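Local coordinates for peroxisomal acyl-CoA oxidase 1A (Solanum lycopersicum, PDB 2FON), which probably oxidises fatty acyl-CoA esters with FAD as cofactor, as acyl-CoA oxidases of peroxisomal beta-oxidation do, at residues K59-K69 / N627-S635; A314-Y325 / G410-H421. All blocks are in the same frame, centred on the assembly; numbering follows the deposited sequence.

Interaction 1: residues K59-K69 / N627-S635; sequences KLVASDPGFSK and NYTDHYLGS
With CG anti to the backbone N (chi1 173°), His631 swings its imidazole out of the short helix 630-633 towards the 59-69 segment, and Lys69, bent at chi3 and chi4, brings its ammonium to the backbone carbonyls of the same turn. The contact joins the end of helix 48-62, in the N-terminal region of the acyl-CoA oxidase fold, to an N-capped helical turn of the C-terminal region. The ring is held at its edge and over a face. NE2 of His631 donates to Phe67 O at 2.8 Å; the acceptor lies in the ring plane, whereas the nitrogen sits well above the carbonyl plane of Phe67. Over one face comes Ala62, its CA 4.2 Å from the ring centroid in a CH-pi contact. The methyl of Ala62 also packs on His631 CB at 3.9 Å and on the side chain of Thr629. That threonine caps the turn, OG1 accepting from Tyr632 N at 2.9 Å. Lys69 spans the C-terminal side of the turn, and its ammonium also forms a salt bridge with Asp113. On the turn itself, Lys69 NZ donates to His631 O at 2.7 Å and, weakly, to Tyr632 O at 3.2 Å.

Interaction 2: residues A314-Y325 / G410-H421; sequences AMSRAVCIATRY and GIEECRKLCGGH. With FAD (flavin-adenine dinucleotide), chain D.
Apolar contacts between small side chains hold Ala314, Ala318 and Ala322 of helix 297-328 against Ile411, Cys414 and Cys418. The segments run nearly parallel, their axes crossing at 16° and approaching to 8.9 Å. Ile411 spans Ala314 and Ala318, one turn apart: its CD1 tip meets Ala314 CB at 3.9 Å, and CG1 lies against the methyl of Ala318. Further on, Ala322 CB rests on Cys414 CB at 3.8 Å, with Leu417 CD1 beside it. Leu353 and Leu356 of helix 347-380 pack alongside, touching Leu417 and Val319 respectively.

Sulfur contacts continue the seam. Cys414 SG lies against the backbone of Ala318 and near Val319 CG2. Cys418 SG touches both Ala322 CA and the Tyr325 ring, which it approaches obliquely, 4.7 Å from the centroid. The tyrosine reaches it because CG stands anti to its own backbone N (chi1 -175°), sending the ring along the C-terminal end of the neighbouring helix. There Tyr325 CE2 comes to 3.4 Å from Cys418 O.

Aromatic and polar groups close the far end. Tyr325 and His421 cross at about a right angle, with Tyr325 OH at the imidazole edge, 3.1 Å from His421 CD2. His421 NE2 is hydrogen-bonded to Leu159 O of the second subunit, whose Trp193 and Trp194 also meet the ring.

Cofactor contacts come from the backbone after helix 389-417. Gly420 N donates a weak hydrogen bond to FAD O1P at 2.9 Å, and Gly419 CA passes close to the diphosphate. The whole is a parallel helix pair in the C-alpha1 domain, followed by Gly419 and Gly420 at the FAD diphosphate, in a site completed by the second subunit.

The centres of interactions 1 and 2 lie about 19 Å apart. Along the chain, residues 59-69 come first, both halves of interaction 2 follow, and residues 627-635 come last, so interaction 1 brings the N- and C-terminal regions together next to helix 297-328. Helix 297-328 is the common element: one side pairs with helix 389-417, while another receives segment 627-635. There Tyr632 O accepts from Arg317 NH2, and Leu633 packs on Cys320. Asp113 ties both contacts by salt bridges to Lys69 and Arg317. Interaction 2 is buried and reaches FAD; interaction 1 is partly buried and away from the annotated sites.

Interaction 1: residues K59-K69 / N627-S635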
loop_
_atom_site.group_PDB
_atom_site.type_symbol
_atom_site.label_atom_id
_atom_site.label_comp_id
_atom_site.label_asym_id
_atom_site.label_seq_id
_atom_site.Cartn_x
_atom_site.Cartn_y
_atom_site.Cartn_z
ATOM N N LYS B 59 -28.395 -2.704 -11.253
ATOM C CA LYS B 59 -29.135 -3.842 -10.783
ATOM C C LYS B 59 -29.311 -4.827 -11.900
ATOM O O LYS B 59 -29.459 -6.044 -11.697
ATOM C CB LYS B 59 -30.461 -3.398 -10.197
ATOM C CG LYS B 59 -30.339 -3.341 -8.699
ATOM C CD LYS B 59 -31.274 -2.308 -8.090
ATOM C CE LYS B 59 -30.654 -1.819 -6.776
ATOM N NZ LYS B 59 -31.708 -1.154 -5.960
ATOM N N LEU B 60 -29.228 -4.287 -13.090
ATOM C CA LEU B 60 -29.359 -5.092 -14.245
ATOM C C LEU B 60 -28.059 -5.865 -14.533
ATOM O O LEU B 60 -28.089 -6.950 -15.089
ATOM C CB LEU B 60 -29.720 -4.172 -15.375
ATOM C CG LEU B 60 -29.900 -4.861 -16.685
ATOM C CD1 LEU B 60 -31.133 -4.233 -17.346
ATOM C CD2 LEU B 60 -28.547 -4.799 -17.529
ATOM N N VAL B 61 -26.918 -5.296 -14.176
ATOM C CA VAL B 61 -25.679 -6.044 -14.253
ATOM C C VAL B 61 -25.676 -7.125 -13.165
ATOM O O VAL B 61 -25.417 -8.318 -13.444
ATOM C CB VAL B 61 -24.427 -5.148 -14.215
ATOM C CG1 VAL B 61 -23.219 -5.997 -14.267
ATOM C CG2 VAL B 61 -24.397 -4.320 -15.458
ATOM N N ALA B 62 -26.048 -6.694 -11.961
ATOM C CA ALA B 62 -26.028 -7.465 -10.724
ATOM C C ALA B 62 -26.911 -8.692 -10.744
ATOM O O ALA B 62 -26.606 -9.695 -10.121
ATOM C CB ALA B 62 -26.411 -6.572 -9.571
ATOM N N SER B 63 -28.030 -8.650 -11.429
ATOM C CA SER B 63 -28.909 -9.777 -11.251
ATOM C C SER B 63 -28.917 -10.629 -12.490
ATOM O O SER B 63 -29.970 -11.167 -12.856
ATOM C CB SER B 63 -30.312 -9.293 -10.894
ATOM O OG SER B 63 -30.852 -8.699 -12.045
ATOM N N ASP B 64 -27.760 -10.733 -13.140
ATOM C CA ASP B 64 -27.635 -11.503 -14.340
ATOM C C ASP B 64 -26.514 -12.494 -14.247
ATOM O O ASP B 64 -25.301 -12.117 -14.305
ATOM C CB ASP B 64 -27.424 -10.636 -15.575
ATOM C CG ASP B 64 -27.409 -11.483 -16.925
ATOM O OD1 ASP B 64 -27.174 -12.749 -16.906
ATOM O OD2 ASP B 64 -27.612 -10.865 -18.012
ATOM N N PRO B 65 -26.911 -13.784 -14.191
ATOM C CA PRO B 65 -25.994 -14.932 -14.078
ATOM C C PRO B 65 -24.705 -14.687 -14.832
ATOM O O PRO B 65 -23.633 -14.832 -14.241
ATOM C CB PRO B 65 -26.789 -16.073 -14.703
ATOM C CG PRO B 65 -28.184 -15.745 -14.333
ATOM C CD PRO B 65 -28.308 -14.223 -14.239
ATOM N N GLY B 66 -24.821 -14.286 -16.099
ATOM C CA GLY B 66 -23.687 -14.119 -17.002
ATOM C C GLY B 66 -22.694 -13.030 -16.645
ATOM O O GLY B 66 -21.660 -12.927 -17.272
ATOM N N PHE B 67 -22.984 -12.201 -15.646
ATOM C CA PHE B 67 -21.985 -11.266 -15.126
ATOM C C PHE B 67 -21.452 -11.613 -13.750
ATOM O O PHE B 67 -20.821 -10.768 -13.119
ATOM C CB PHE B 67 -22.576 -9.867 -15.055
ATOM C CG PHE B 67 -22.898 -9.293 -16.379
ATOM C CD1 PHE B 67 -24.179 -8.784 -16.635
ATOM C CD2 PHE B 67 -21.921 -9.259 -17.400
ATOM C CE1 PHE B 67 -24.506 -8.253 -17.882
ATOM C CE2 PHE B 67 -22.234 -8.717 -18.664
ATOM C CZ PHE B 67 -23.550 -8.196 -18.886
ATOM N N SER B 68 -21.700 -12.826 -13.270
ATOM C CA SER B 68 -21.187 -13.268 -11.985
ATOM C C SER B 68 -19.650 -13.176 -11.887
ATOM O O SER B 68 -18.923 -13.491 -12.836
ATOM C CB SER B 68 -21.631 -14.707 -11.740
ATOM O OG SER B 68 -20.808 -15.346 -10.781
ATOM N N LYS B 69 -19.148 -12.773 -10.734
ATOM C CA LYS B 69 -17.711 -12.753 -10.512
ATOM C C LYS B 69 -17.338 -13.946 -9.691
ATOM O O LYS B 69 -16.229 -14.054 -9.221
ATOM C CB LYS B 69 -17.278 -11.462 -9.815
ATOM C CG LYS B 69 -17.743 -10.226 -10.547
ATOM C CD LYS B 69 -17.025 -8.926 -10.157
ATOM C CE LYS B 69 -17.339 -8.429 -8.718
ATOM N NZ LYS B 69 -17.817 -6.985 -8.730
ATOM N N ASN B 627 -25.048 3.543 -2.867
ATOM C CA ASN B 627 -25.969 2.640 -3.559
ATOM C C ASN B 627 -25.404 1.362 -4.280
ATOM O O ASN B 627 -26.000 0.858 -5.231
ATOM C CB ASN B 627 -26.825 3.462 -4.511
ATOM C CG ASN B 627 -28.064 2.754 -4.892
ATOM O OD1 ASN B 627 -28.786 2.224 -4.043
ATOM N ND2 ASN B 627 -28.322 2.706 -6.180
ATOM N N TYR B 628 -24.306 0.805 -3.758
ATOM C CA TYR B 628 -23.651 -0.349 -4.375
ATOM C C TYR B 628 -24.290 -1.644 -4.042
ATOM O O TYR B 628 -24.684 -1.882 -2.882
ATOM C CB TYR B 628 -22.260 -0.483 -3.872
ATOM C CG TYR B 628 -21.404 0.638 -4.261
ATOM C CD1 TYR B 628 -20.567 1.232 -3.316
ATOM C CD2 TYR B 628 -21.390 1.090 -5.565
ATOM C CE1 TYR B 628 -19.730 2.269 -3.675
ATOM C CE2 TYR B 628 -20.576 2.145 -5.939
ATOM C CZ TYR B 628 -19.746 2.748 -4.986
ATOM O OH TYR B 628 -18.923 3.802 -5.311
ATOM N N THR B 629 -24.350 -2.509 -5.033
ATOM C CA THR B 629 -24.854 -3.830 -4.788
ATOM C C THR B 629 -23.730 -4.682 -4.211
ATOM O O THR B 629 -22.556 -4.385 -4.348
ATOM C CB THR B 629 -25.288 -4.497 -6.090
ATOM O OG1 THR B 629 -24.109 -4.754 -6.911
ATOM C CG2 THR B 629 -26.333 -3.670 -6.828
ATOM N N ASP B 630 -24.103 -5.784 -3.583
ATOM C CA ASP B 630 -23.162 -6.794 -3.164
ATOM C C ASP B 630 -22.355 -7.362 -4.356
ATOM O O ASP B 630 -21.171 -7.624 -4.227
ATOM C CB ASP B 630 -23.915 -7.887 -2.406
ATOM C CG ASP B 630 -24.226 -7.479 -0.968
ATOM O OD1 ASP B 630 -23.902 -6.331 -0.558
ATOM O OD2 ASP B 630 -24.819 -8.288 -0.222
ATOM N N HIS B 631 -22.986 -7.541 -5.506
ATOM C CA HIS B 631 -22.293 -8.025 -6.628
ATOM C C HIS B 631 -21.121 -7.057 -6.936
ATOM O O HIS B 631 -19.988 -7.477 -7.206
ATOM C CB HIS B 631 -23.242 -8.119 -7.796
ATOM C CG HIS B 631 -22.572 -8.475 -9.074
ATOM N ND1 HIS B 631 -21.949 -7.536 -9.875
ATOM C CD2 HIS B 631 -22.421 -9.667 -9.700
ATOM C CE1 HIS B 631 -21.440 -8.142 -10.938
ATOM N NE2 HIS B 631 -21.706 -9.433 -10.854
ATOM N N TYR B 632 -21.382 -5.758 -6.853
ATOM C CA TYR B 632 -20.421 -4.813 -7.315
ATOM C C TYR B 632 -19.365 -4.699 -6.298
ATOM O O TYR B 632 -18.179 -4.652 -6.628
ATOM C CB TYR B 632 -21.042 -3.477 -7.576
ATOM C CG TYR B 632 -20.070 -2.466 -8.131
ATOM C CD1 TYR B 632 -19.263 -2.748 -9.248
ATOM C CD2 TYR B 632 -19.924 -1.231 -7.521
ATOM C CE1 TYR B 632 -18.395 -1.839 -9.724
ATOM C CE2 TYR B 632 -19.029 -0.326 -7.995
ATOM C CZ TYR B 632 -18.269 -0.635 -9.066
ATOM O OH TYR B 632 -17.430 0.337 -9.503
ATOM N N LEU B 633 -19.762 -4.691 -5.045
ATOM C CA LEU B 633 -18.804 -4.604 -3.966
ATOM C C LEU B 633 -17.886 -5.842 -3.747
ATOM O O LEU B 633 -16.723 -5.656 -3.348
ATOM C CB LEU B 633 -19.545 -4.231 -2.711
ATOM C CG LEU B 633 -18.937 -3.102 -1.880
ATOM C CD1 LEU B 633 -18.355 -1.902 -2.696
ATOM C CD2 LEU B 633 -20.060 -2.655 -1.009
ATOM N N GLY B 634 -18.405 -7.067 -4.021
ATOM C CA GLY B 634 -17.757 -8.399 -3.811
ATOM C C GLY B 634 -16.879 -8.519 -2.561
ATOM O O GLY B 634 -15.691 -8.870 -2.652
ATOM N N SER B 635 -17.438 -8.133 -1.415
ATOM C CA SER B 635 -16.761 -8.123 -0.139
ATOM C C SER B 635 -17.620 -8.903 0.853
ATOM O O SER B 635 -18.780 -8.552 1.150
ATOM C CB SER B 635 -16.682 -6.679 0.412
ATOM O OG SER B 635 -15.908 -6.562 1.640
#

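Interaction 2: residues A314-Y325 / G410-H421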
loop_
_atom_site.group_PDB
_atom_site.type_symbol
_atom_site.label_atom_id
_atom_site.label_comp_id
_atom_site.label_asym_id
_atom_site.label_seq_id
_atom_site.Cartn_x
_atom_site.Cartn_y
_atom_site.Cartn_z
ATOM N N ALA B 314 -13.409 4.235 -6.603
ATOM C CA ALA B 314 -12.589 3.388 -5.704
ATOM C C ALA B 314 -12.566 3.853 -4.180
ATOM O O ALA B 314 -12.758 3.054 -3.287
ATOM C CB ALA B 314 -11.160 3.238 -6.272
ATOM N N MET B 315 -12.344 5.119 -3.866
ATOM C CA MET B 315 -12.318 5.458 -2.478
ATOM C C MET B 315 -13.669 5.059 -1.827
ATOM O O MET B 315 -13.707 4.461 -0.737
ATOM C CB MET B 315 -12.055 6.944 -2.325
ATOM C CG MET B 315 -12.010 7.460 -0.920
ATOM S SD MET B 315 -10.434 6.956 -0.211
ATOM C CE MET B 315 -9.356 8.353 -0.539
ATOM N N SER B 316 -14.780 5.394 -2.488
ATOM C CA SER B 316 -16.080 5.071 -1.965
ATOM C C SER B 316 -16.212 3.545 -1.820
ATOM O O SER B 316 -16.667 3.096 -0.766
ATOM C CB SER B 316 -17.202 5.657 -2.839
ATOM O OG SER B 316 -17.572 4.788 -3.921
ATOM N N ARG B 317 -15.834 2.734 -2.821
ATOM C CA ARG B 317 -15.932 1.276 -2.574
ATOM C C ARG B 317 -15.140 0.808 -1.313
ATOM O O ARG B 317 -15.618 0.018 -0.530
ATOM C CB ARG B 317 -15.540 0.436 -3.782
ATOM C CG ARG B 317 -16.478 0.500 -4.943
ATOM C CD ARG B 317 -15.792 0.048 -6.238
ATOM N NE ARG B 317 -15.961 -1.386 -6.389
ATOM C CZ ARG B 317 -15.481 -2.142 -7.379
ATOM N NH1 ARG B 317 -14.767 -1.634 -8.349
ATOM N NH2 ARG B 317 -15.742 -3.442 -7.400
ATOM N N ALA B 318 -13.929 1.318 -1.103
ATOM C CA ALA B 318 -13.104 0.806 -0.021
ATOM C C ALA B 318 -13.688 1.268 1.331
ATOM O O ALA B 318 -13.791 0.481 2.289
ATOM C CB ALA B 318 -11.746 1.251 -0.188
ATOM N N VAL B 319 -14.098 2.533 1.367
ATOM C CA VAL B 319 -14.674 3.142 2.534
ATOM C C VAL B 319 -15.969 2.428 2.896
ATOM O O VAL B 319 -16.286 2.197 4.057
ATOM C CB VAL B 319 -14.888 4.658 2.276
ATOM C CG1 VAL B 319 -15.634 5.233 3.292
ATOM C CG2 VAL B 319 -13.582 5.341 2.293
ATOM N N CYS B 320 -16.726 2.054 1.896
ATOM C CA CYS B 320 -17.932 1.342 2.181
ATOM C C CYS B 320 -17.617 -0.015 2.831
ATOM O O CYS B 320 -18.221 -0.362 3.802
ATOM C CB CYS B 320 -18.761 1.165 0.911
ATOM S SG CYS B 320 -20.270 0.255 1.224
ATOM N N ILE B 321 -16.674 -0.790 2.330
ATOM C CA ILE B 321 -16.316 -2.006 3.045
ATOM C C ILE B 321 -15.748 -1.807 4.468
ATOM O O ILE B 321 -16.305 -2.372 5.400
ATOM C CB ILE B 321 -15.418 -2.847 2.258
ATOM C CG1 ILE B 321 -16.123 -3.227 0.973
ATOM C CG2 ILE B 321 -15.002 -4.025 3.069
ATOM C CD1 ILE B 321 -15.176 -3.273 -0.181
ATOM N N ALA B 322 -14.705 -1.002 4.672
ATOM C CA ALA B 322 -14.181 -0.814 6.036
ATOM C C ALA B 322 -15.226 -0.275 7.047
ATOM O O ALA B 322 -15.186 -0.600 8.248
ATOM C CB ALA B 322 -12.988 0.079 6.022
ATOM N N THR B 323 -16.158 0.539 6.556
ATOM C CA THR B 323 -17.123 1.148 7.421
ATOM C C THR B 323 -18.116 0.088 7.909
ATOM O O THR B 323 -18.268 -0.119 9.125
ATOM C CB THR B 323 -17.826 2.349 6.744
ATOM O OG1 THR B 323 -16.861 3.397 6.582
ATOM C CG2 THR B 323 -19.007 2.873 7.585
ATOM N N ARG B 324 -18.756 -0.615 6.978
ATOM C CA ARG B 324 -19.663 -1.677 7.372
ATOM C C ARG B 324 -18.915 -2.678 8.218
ATOM O O ARG B 324 -19.379 -3.022 9.308
ATOM C CB ARG B 324 -20.292 -2.340 6.165
ATOM C CG ARG B 324 -21.225 -1.429 5.377
ATOM C CD ARG B 324 -21.975 -2.223 4.319
ATOM N NE ARG B 324 -22.960 -1.369 3.654
ATOM C CZ ARG B 324 -23.381 -1.545 2.401
ATOM N NH1 ARG B 324 -22.873 -2.548 1.675
ATOM N NH2 ARG B 324 -24.305 -0.712 1.877
ATOM N N TYR B 325 -17.740 -3.135 7.770
ATOM C CA TYR B 325 -17.001 -4.037 8.651
ATOM C C TYR B 325 -16.738 -3.426 10.051
ATOM O O TYR B 325 -16.918 -4.134 11.045
ATOM C CB TYR B 325 -15.713 -4.509 8.062
ATOM C CG TYR B 325 -15.003 -5.541 8.913
ATOM C CD1 TYR B 325 -15.519 -6.856 9.045
ATOM C CD2 TYR B 325 -13.811 -5.223 9.586
ATOM C CE1 TYR B 325 -14.888 -7.820 9.808
ATOM C CE2 TYR B 325 -13.151 -6.186 10.378
ATOM C CZ TYR B 325 -13.705 -7.485 10.473
ATOM O OH TYR B 325 -13.039 -8.459 11.204
ATOM N N GLY B 410 -5.588 5.447 0.689
ATOM C CA GLY B 410 -6.817 5.165 1.398
ATOM C C GLY B 410 -7.377 3.746 1.337
ATOM O O GLY B 410 -8.055 3.260 2.294
ATOM N N ILE B 411 -7.140 3.067 0.220
ATOM C CA ILE B 411 -7.655 1.717 0.079
ATOM C C ILE B 411 -6.734 0.792 0.928
ATOM O O ILE B 411 -7.249 -0.034 1.679
ATOM C CB ILE B 411 -7.733 1.289 -1.417
ATOM C CG1 ILE B 411 -8.691 2.165 -2.187
ATOM C CG2 ILE B 411 -8.104 -0.187 -1.600
ATOM C CD1 ILE B 411 -8.431 2.066 -3.670
ATOM N N GLU B 412 -5.408 0.945 0.880
ATOM C CA GLU B 412 -4.554 0.171 1.805
ATOM C C GLU B 412 -4.862 0.384 3.276
ATOM O O GLU B 412 -4.750 -0.559 4.097
ATOM C CB GLU B 412 -3.066 0.430 1.592
ATOM C CG GLU B 412 -2.104 -0.529 2.391
ATOM C CD GLU B 412 -2.539 -2.049 2.550
ATOM O OE1 GLU B 412 -3.279 -2.629 1.689
ATOM O OE2 GLU B 412 -2.111 -2.674 3.578
ATOM N N GLU B 413 -5.226 1.621 3.617
ATOM C CA GLU B 413 -5.616 1.935 4.942
ATOM C C GLU B 413 -6.928 1.221 5.293
ATOM O O GLU B 413 -7.115 0.745 6.407
ATOM C CB GLU B 413 -5.772 3.420 5.077
ATOM C CG GLU B 413 -5.936 3.869 6.549
ATOM C CD GLU B 413 -4.730 3.481 7.391
ATOM O OE1 GLU B 413 -3.612 3.580 6.830
ATOM O OE2 GLU B 413 -4.879 3.090 8.589
ATOM N N CYS B 414 -7.859 1.160 4.361
ATOM C CA CYS B 414 -9.112 0.522 4.675
ATOM C C CYS B 414 -8.880 -0.992 4.893
ATOM O O CYS B 414 -9.504 -1.628 5.770
ATOM C CB CYS B 414 -10.161 0.790 3.574
ATOM S SG CYS B 414 -10.876 2.489 3.540
ATOM N N ARG B 415 -7.996 -1.576 4.096
ATOM C CA ARG B 415 -7.662 -2.972 4.281
ATOM C C ARG B 415 -7.111 -3.151 5.716
ATOM O O ARG B 415 -7.586 -3.973 6.463
ATOM C CB ARG B 415 -6.635 -3.372 3.232
ATOM C CG ARG B 415 -6.474 -4.877 2.985
ATOM C CD ARG B 415 -5.102 -5.173 2.309
ATOM N NE ARG B 415 -3.945 -4.871 3.164
ATOM C CZ ARG B 415 -3.664 -5.473 4.346
ATOM N NH1 ARG B 415 -4.487 -6.409 4.879
ATOM N NH2 ARG B 415 -2.553 -5.145 5.026
ATOM N N LYS B 416 -6.121 -2.353 6.093
ATOM C CA LYS B 416 -5.525 -2.445 7.408
ATOM C C LYS B 416 -6.538 -2.279 8.538
ATOM O O LYS B 416 -6.384 -2.889 9.600
ATOM C CB LYS B 416 -4.467 -1.381 7.566
ATOM C CG LYS B 416 -3.194 -1.761 6.967
ATOM C CD LYS B 416 -2.072 -0.881 7.534
ATOM C CE LYS B 416 -0.734 -1.243 6.891
ATOM N NZ LYS B 416 -0.847 -1.054 5.396
ATOM N N LEU B 417 -7.544 -1.451 8.297
ATOM C CA LEU B 417 -8.545 -1.150 9.272
ATOM C C LEU B 417 -9.410 -2.348 9.470
ATOM O O LEU B 417 -10.049 -2.440 10.488
ATOM C CB LEU B 417 -9.460 -0.009 8.826
ATOM C CG LEU B 417 -8.988 1.432 8.678
ATOM C CD1 LEU B 417 -10.154 2.258 8.300
ATOM C CD2 LEU B 417 -8.454 1.950 9.997
ATOM N N CYS B 418 -9.468 -3.257 8.503
ATOM C CA CYS B 418 -10.251 -4.463 8.630
ATOM C C CYS B 418 -9.506 -5.537 9.353
ATOM O O CYS B 418 -9.957 -6.680 9.433
ATOM C CB CYS B 418 -10.656 -4.933 7.268
ATOM S SG CYS B 418 -11.939 -3.819 6.639
ATOM N N GLY B 419 -8.364 -5.185 9.919
ATOM C CA GLY B 419 -7.533 -6.185 10.621
ATOM C C GLY B 419 -7.230 -7.438 9.825
ATOM O O GLY B 419 -7.427 -7.457 8.623
ATOM N N GLY B 420 -6.761 -8.498 10.463
ATOM C CA GLY B 420 -6.451 -9.691 9.708
ATOM C C GLY B 420 -7.432 -10.124 8.611
ATOM O O GLY B 420 -6.964 -10.615 7.562
ATOM N N HIS B 421 -8.765 -9.981 8.808
ATOM C CA HIS B 421 -9.693 -10.498 7.797
ATOM C C HIS B 421 -9.564 -9.769 6.466
ATOM O O HIS B 421 -9.890 -10.339 5.378
ATOM C CB HIS B 421 -11.157 -10.585 8.235
ATOM C CG HIS B 421 -11.394 -11.527 9.386
ATOM N ND1 HIS B 421 -10.826 -12.786 9.458
ATOM C CD2 HIS B 421 -12.112 -11.373 10.524
ATOM C CE1 HIS B 421 -11.146 -13.349 10.604
ATOM N NE2 HIS B 421 -11.941 -12.522 11.261
HETATM P PA FAD D . -8.839 -6.597 15.274
HETATM O O1A FAD D . -8.270 -6.443 16.659
HETATM O O2A FAD D . -10.238 -7.213 15.185
HETATM O O5B FAD D . -8.766 -5.140 14.704
HETATM C C5B FAD D . -9.618 -4.768 13.647
HETATM C C4B FAD D . -9.498 -3.251 13.697
HETATM O O4B FAD D . -9.971 -2.812 14.958
HETATM C C3B FAD D . -8.056 -2.755 13.577
HETATM O O3B FAD D . -8.138 -1.573 12.872
HETATM C C2B FAD D . -7.698 -2.356 14.970
HETATM O O2B FAD D . -6.770 -1.320 14.988
HETATM C C1B FAD D . -9.050 -1.926 15.517
HETATM N N9A FAD D . -9.021 -2.135 16.958
HETATM C C8A FAD D . -9.198 -3.322 17.610
HETATM N N7A FAD D . -9.069 -3.058 18.934
HETATM C C5A FAD D . -8.837 -1.735 19.123
HETATM C C6A FAD D . -8.652 -0.941 20.258
HETATM N N6A FAD D . -8.672 -1.506 21.461
HETATM N N1A FAD D . -8.425 0.414 20.127
HETATM C C2A FAD D . -8.393 1.007 18.885
HETATM N N3A FAD D . -8.593 0.226 17.774
HETATM C C4A FAD D . -8.797 -1.130 17.883
HETATM N N1 FAD D . -2.977 -16.213 14.786
HETATM C C2 FAD D . -2.540 -17.365 15.433
HETATM O O2 FAD D . -2.927 -17.680 16.588
HETATM N N3 FAD D . -1.590 -18.134 14.796
HETATM C C4 FAD D . -1.124 -17.795 13.557
HETATM O O4 FAD D . -0.308 -18.543 13.016
HETATM C C4X FAD D . -1.584 -16.655 12.919
HETATM N N5 FAD D . -1.144 -16.327 11.637
HETATM C C5X FAD D . -1.622 -15.256 10.950
HETATM C C6 FAD D . -1.133 -15.051 9.694
HETATM C C7 FAD D . -1.570 -13.960 8.967
HETATM C C7M FAD D . -0.984 -13.778 7.582
HETATM C C8 FAD D . -2.521 -13.065 9.555
HETATM C C8M FAD D . -3.060 -11.870 8.826
HETATM C C9 FAD D . -3.003 -13.305 10.829
HETATM C C9A FAD D . -2.569 -14.435 11.548
HETATM N N10 FAD D . -3.028 -14.751 12.864
HETATM C C10 FAD D . -2.522 -15.860 13.535
HETATM C "C1'" FAD D . -4.004 -13.883 13.624
HETATM C "C2'" FAD D . -3.158 -12.637 13.859
HETATM O "O2'" FAD D . -2.042 -12.910 14.619
HETATM C "C3'" FAD D . -3.721 -11.502 14.651
HETATM O "O3'" FAD D . -3.858 -11.844 16.012
HETATM C "C4'" FAD D . -5.002 -10.940 14.115
HETATM O "O4'" FAD D . -4.881 -10.746 12.713
HETATM C "C5'" FAD D . -5.203 -9.642 14.908
HETATM O "O5'" FAD D . -5.959 -8.786 14.105
HETATM P P FAD D . -7.546 -8.843 14.123
HETATM O O1P FAD D . -7.978 -9.619 12.897
HETATM O O2P FAD D . -7.926 -9.416 15.497
HETATM O O3P FAD D . -7.888 -7.263 14.152
#